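PDB 3TC9: IPT/TIG domain-containing protein from Bacteroides thetaiotaomicron, which is of uncharacterised function but probably helps bind nutrients, combining an immunoglobulin-like domain with a six-bladed beta-propeller. Local coordinates for residues B[240-252]-B[263-277]. Residues are numbered along the deposited sequence; the frame is centred on the assembly and turned at random. Where two conformers were deposited one is given.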
# COMPACT_ATOMS: atom_id res chain seq x y z
N LEU B 240 21.53 6.72 21.55
CA LEU B 240 21.00 8.08 21.44
C LEU B 240 21.97 9.06 20.79
O LEU B 240 23.14 9.13 21.16
CB LEU B 240 20.63 8.58 22.84
CG LEU B 240 19.88 9.91 22.91
CD1 LEU B 240 18.41 9.70 22.69
CD2 LEU B 240 20.08 10.57 24.24
N TYR B 241 21.45 9.85 19.83
CA TYR B 241 22.20 10.90 19.14
C TYR B 241 21.56 12.23 19.49
O TYR B 241 20.33 12.34 19.52
CB TYR B 241 22.19 10.66 17.62
CG TYR B 241 22.96 9.42 17.23
CD1 TYR B 241 24.34 9.46 17.03
CD2 TYR B 241 22.31 8.19 17.09
CE1 TYR B 241 25.05 8.31 16.71
CE2 TYR B 241 23.02 7.03 16.77
CZ TYR B 241 24.40 7.09 16.60
OH TYR B 241 25.11 5.96 16.32
N PHE B 242 22.37 13.22 19.82
CA PHE B 242 21.85 14.54 20.16
C PHE B 242 22.89 15.58 19.80
O PHE B 242 23.99 15.20 19.40
CB PHE B 242 21.42 14.62 21.64
CG PHE B 242 22.51 14.33 22.64
CD1 PHE B 242 22.77 13.03 23.06
CD2 PHE B 242 23.26 15.37 23.20
CE1 PHE B 242 23.77 12.76 24.00
CE2 PHE B 242 24.26 15.10 24.13
CZ PHE B 242 24.51 13.80 24.53
N ASN B 243 22.56 16.86 19.90
CA ASN B 243 23.51 17.89 19.51
C ASN B 243 23.72 18.93 20.60
O ASN B 243 23.19 18.84 21.71
CB ASN B 243 23.02 18.59 18.19
CG ASN B 243 22.01 19.72 18.38
OD1 ASN B 243 21.15 19.64 19.24
ND2 ASN B 243 22.16 20.84 17.66
N SER B 244 24.52 19.95 20.22
CA SER B 244 24.82 21.18 20.91
C SER B 244 24.89 22.24 19.82
O SER B 244 25.58 22.04 18.81
CB SER B 244 26.11 21.07 21.71
OG SER B 244 26.37 22.29 22.37
N TRP B 245 24.09 23.31 19.96
CA TRP B 245 23.99 24.40 18.98
C TRP B 245 25.31 25.20 18.82
O TRP B 245 25.65 25.60 17.71
CB TRP B 245 22.82 25.31 19.39
CG TRP B 245 22.77 26.68 18.78
CD1 TRP B 245 22.02 27.08 17.71
CD2 TRP B 245 23.34 27.88 19.34
NE1 TRP B 245 22.16 28.43 17.51
CE2 TRP B 245 22.96 28.95 18.50
CE3 TRP B 245 24.15 28.14 20.46
CZ2 TRP B 245 23.39 30.26 18.73
CZ3 TRP B 245 24.55 29.45 20.70
CH2 TRP B 245 24.19 30.49 19.83
N ASN B 246 26.04 25.41 19.92
CA ASN B 246 27.29 26.17 20.01
C ASN B 246 28.29 25.91 18.85
O ASN B 246 28.67 26.86 18.16
CB ASN B 246 27.94 25.91 21.36
CG ASN B 246 27.14 26.49 22.52
OD1 ASN B 246 26.03 26.04 22.84
ND2 ASN B 246 27.69 27.50 23.16
N ALA B 247 28.71 24.65 18.64
CA ALA B 247 29.62 24.31 17.54
C ALA B 247 28.92 23.44 16.49
O ALA B 247 29.53 23.08 15.48
CB ALA B 247 30.86 23.59 18.08
N GLY B 248 27.65 23.10 16.75
CA GLY B 248 26.85 22.22 15.90
C GLY B 248 27.40 20.81 15.96
O GLY B 248 27.54 20.14 14.94
N GLN B 249 27.72 20.37 17.19
CA GLN B 249 28.30 19.07 17.46
C GLN B 249 27.24 17.98 17.71
O GLN B 249 26.32 18.17 18.50
CB GLN B 249 29.24 19.14 18.68
CG GLN B 249 29.94 17.82 18.98
CD GLN B 249 31.41 17.86 18.75
OE1 GLN B 249 31.96 17.01 18.06
NE2 GLN B 249 32.08 18.85 19.34
N VAL B 250 27.46 16.82 17.08
CA VAL B 250 26.66 15.61 17.28
C VAL B 250 27.36 14.78 18.37
O VAL B 250 28.59 14.64 18.36
CB VAL B 250 26.50 14.83 15.96
CG1 VAL B 250 25.63 13.57 16.15
CG2 VAL B 250 25.94 15.73 14.85
N PHE B 251 26.57 14.25 19.32
CA PHE B 251 27.03 13.39 20.41
C PHE B 251 26.33 12.05 20.35
O PHE B 251 25.17 11.98 19.94
CB PHE B 251 26.78 14.04 21.77
CG PHE B 251 27.57 15.30 21.99
CD1 PHE B 251 28.89 15.24 22.45
CD2 PHE B 251 27.00 16.55 21.77
CE1 PHE B 251 29.63 16.40 22.64
CE2 PHE B 251 27.74 17.72 21.97
CZ PHE B 251 29.04 17.64 22.42
N ARG B 252 27.02 10.99 20.75
CA ARG B 252 26.47 9.64 20.78
C ARG B 252 26.44 9.15 22.22
O ARG B 252 27.46 9.18 22.89
CB ARG B 252 27.31 8.72 19.90
CG ARG B 252 26.75 7.33 19.76
CD ARG B 252 27.86 6.45 19.22
NE ARG B 252 27.35 5.13 18.83
CZ ARG B 252 27.26 4.11 19.66
NH1 ARG B 252 27.63 4.24 20.93
NH2 ARG B 252 26.79 2.94 19.24
N LEU B 263 30.85 13.02 18.15
CA LEU B 263 31.03 12.37 16.85
C LEU B 263 31.66 13.26 15.79
O LEU B 263 32.78 13.00 15.34
CB LEU B 263 29.70 11.80 16.35
CG LEU B 263 29.54 10.27 16.39
CD1 LEU B 263 30.13 9.66 17.66
CD2 LEU B 263 28.08 9.90 16.25
N PHE B 264 30.92 14.28 15.34
CA PHE B 264 31.35 15.20 14.29
C PHE B 264 30.60 16.50 14.41
O PHE B 264 29.52 16.55 14.98
CB PHE B 264 31.13 14.60 12.87
CG PHE B 264 29.81 13.90 12.63
CD1 PHE B 264 28.65 14.63 12.38
CD2 PHE B 264 29.72 12.51 12.64
CE1 PHE B 264 27.43 13.98 12.18
CE2 PHE B 264 28.49 11.87 12.43
CZ PHE B 264 27.36 12.61 12.21
N THR B 265 31.20 17.55 13.85
CA THR B 265 30.65 18.91 13.74
C THR B 265 30.00 18.98 12.33
O THR B 265 30.53 18.37 11.39
CB THR B 265 31.84 19.89 14.00
OG1 THR B 265 31.76 20.39 15.33
CG2 THR B 265 31.94 21.03 12.98
N ILE B 266 28.86 19.69 12.19
CA ILE B 266 28.19 19.79 10.88
C ILE B 266 28.93 20.81 9.99
O ILE B 266 29.33 20.45 8.87
CB ILE B 266 26.67 20.13 10.97
CG1 ILE B 266 25.87 19.08 11.81
CG2 ILE B 266 26.03 20.35 9.57
CD1 ILE B 266 26.03 17.58 11.46
N GLN B 267 29.09 22.07 10.45
CA GLN B 267 29.72 23.14 9.69
C GLN B 267 30.26 24.22 10.66
O GLN B 267 31.33 24.05 11.23
CB GLN B 267 28.70 23.73 8.68
CG GLN B 267 29.26 24.72 7.66
CD GLN B 267 28.36 24.97 6.46
OE1 GLN B 267 27.68 24.08 5.94
NE2 GLN B 267 28.36 26.20 5.96
N ASP B 268 29.50 25.30 10.88
CA ASP B 268 29.92 26.42 11.70
C ASP B 268 29.16 26.53 13.05
O ASP B 268 28.35 25.66 13.39
CB ASP B 268 29.76 27.72 10.89
CG ASP B 268 30.39 27.68 9.50
OD1 ASP B 268 31.54 27.19 9.39
OD2 ASP B 268 29.75 28.16 8.55
N SER B 269 29.49 27.57 13.83
CA SER B 269 28.92 27.89 15.13
C SER B 269 27.45 28.29 14.99
O SER B 269 27.06 28.84 13.96
CB SER B 269 29.71 29.01 15.81
OG SER B 269 30.35 29.91 14.92
N GLY B 270 26.65 28.00 16.03
CA GLY B 270 25.23 28.32 16.07
C GLY B 270 24.42 27.55 15.05
O GLY B 270 23.73 28.15 14.22
N TRP B 271 24.52 26.21 15.09
CA TRP B 271 23.84 25.28 14.19
C TRP B 271 22.73 24.56 14.96
O TRP B 271 22.99 23.67 15.78
CB TRP B 271 24.84 24.29 13.58
CG TRP B 271 24.93 24.31 12.08
CD1 TRP B 271 24.70 23.26 11.24
CD2 TRP B 271 25.34 25.41 11.25
NE1 TRP B 271 24.93 23.64 9.93
CE2 TRP B 271 25.32 24.95 9.91
CE3 TRP B 271 25.72 26.74 11.50
CZ2 TRP B 271 25.67 25.78 8.83
CZ3 TRP B 271 26.07 27.56 10.43
CH2 TRP B 271 26.05 27.08 9.12
N GLU B 272 21.49 25.00 14.74
CA GLU B 272 20.29 24.47 15.36
C GLU B 272 19.75 23.35 14.49
O GLU B 272 19.30 23.62 13.37
CB GLU B 272 19.24 25.58 15.56
CG GLU B 272 17.93 25.10 16.19
CD GLU B 272 16.82 26.12 16.31
OE1 GLU B 272 16.92 27.21 15.69
OE2 GLU B 272 15.83 25.83 17.02
N PHE B 273 19.82 22.09 14.97
CA PHE B 273 19.34 20.98 14.16
C PHE B 273 18.82 19.78 14.95
O PHE B 273 19.18 19.59 16.12
CB PHE B 273 20.44 20.49 13.17
CG PHE B 273 21.71 19.94 13.78
CD1 PHE B 273 21.83 18.58 14.07
CD2 PHE B 273 22.81 20.77 14.03
CE1 PHE B 273 23.02 18.06 14.63
CE2 PHE B 273 23.99 20.26 14.60
CZ PHE B 273 24.09 18.90 14.88
N HIS B 274 17.97 18.95 14.28
CA HIS B 274 17.52 17.70 14.84
C HIS B 274 17.94 16.57 13.88
O HIS B 274 18.32 16.83 12.73
CB HIS B 274 16.02 17.69 15.21
CG HIS B 274 15.09 17.99 14.08
ND1 HIS B 274 14.68 17.01 13.20
CD2 HIS B 274 14.49 19.15 13.74
CE1 HIS B 274 13.86 17.60 12.35
NE2 HIS B 274 13.73 18.89 12.63
N ILE B 275 17.95 15.33 14.40
CA ILE B 275 18.36 14.10 13.72
C ILE B 275 17.11 13.20 13.67
O ILE B 275 16.43 13.03 14.68
CB ILE B 275 19.55 13.40 14.46
CG1 ILE B 275 20.77 14.35 14.61
CG2 ILE B 275 19.93 12.05 13.78
CD1 ILE B 275 21.78 13.97 15.73
N GLN B 276 16.79 12.70 12.49
CA GLN B 276 15.66 11.83 12.27
C GLN B 276 16.10 10.66 11.43
O GLN B 276 16.50 10.85 10.28
CB GLN B 276 14.51 12.58 11.62
CG GLN B 276 13.92 13.65 12.53
CD GLN B 276 12.53 13.99 12.17
OE1 GLN B 276 12.23 15.09 11.72
NE2 GLN B 276 11.64 13.04 12.38
N PHE B 277 16.02 9.45 12.01
CA PHE B 277 16.41 8.22 11.35
C PHE B 277 15.34 7.68 10.45
O PHE B 277 14.16 7.63 10.83
CB PHE B 277 16.74 7.12 12.37
CG PHE B 277 18.13 7.17 12.93
CD1 PHE B 277 19.22 6.72 12.18
CD2 PHE B 277 18.37 7.63 14.22
CE1 PHE B 277 20.51 6.77 12.70
CE2 PHE B 277 19.66 7.68 14.74
CZ PHE B 277 20.72 7.26 13.98
O HOH W 1 31.71 24.41 14.41
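The carbonyl oxygen of W245 illustrates how a tight turn can fasten a propeller blade to the next: W271 N donates to W245 O (2.9 Å) in the carbonyl plane, on a lone pair, while G248 N adds a weak bond from within the turn. G270 N reaches N246 O from above the carbonyl plane, and G270 CA lies over the W245 indole, 3.5 Å from the centroid of its five-membered ring, in a CH-pi contact. W245 presents this face to the glycine because chi1, 163°, sends CG away from its own N. S244 faces G248 and Q249 in a G1 bulge, where a side chain at G248 would strike W271 CB. Beyond it the hairpin strands are joined by nearly straight bonds, V250 N to F264 O (3.0 Å) and L263 N to V250 O (2.8 Å). On strand 273-277, F273 turns its edge to V250 CG2 (3.7 Å from CZ); N243 ND2 lies over one face of the ring, toward its rim, while its hydrogen bond goes to N229 OD1. Replacing F273 with an alanine is likely to open a gap beside V250 CG2 and leave the N243 amide without its aromatic cover. I275 CD1 touches both Y241 CB (3.8 Å) and V250 CG1. Main-chain bonds thus set the linker's course, whereas packing between the blades depends on apolar side-chain fit.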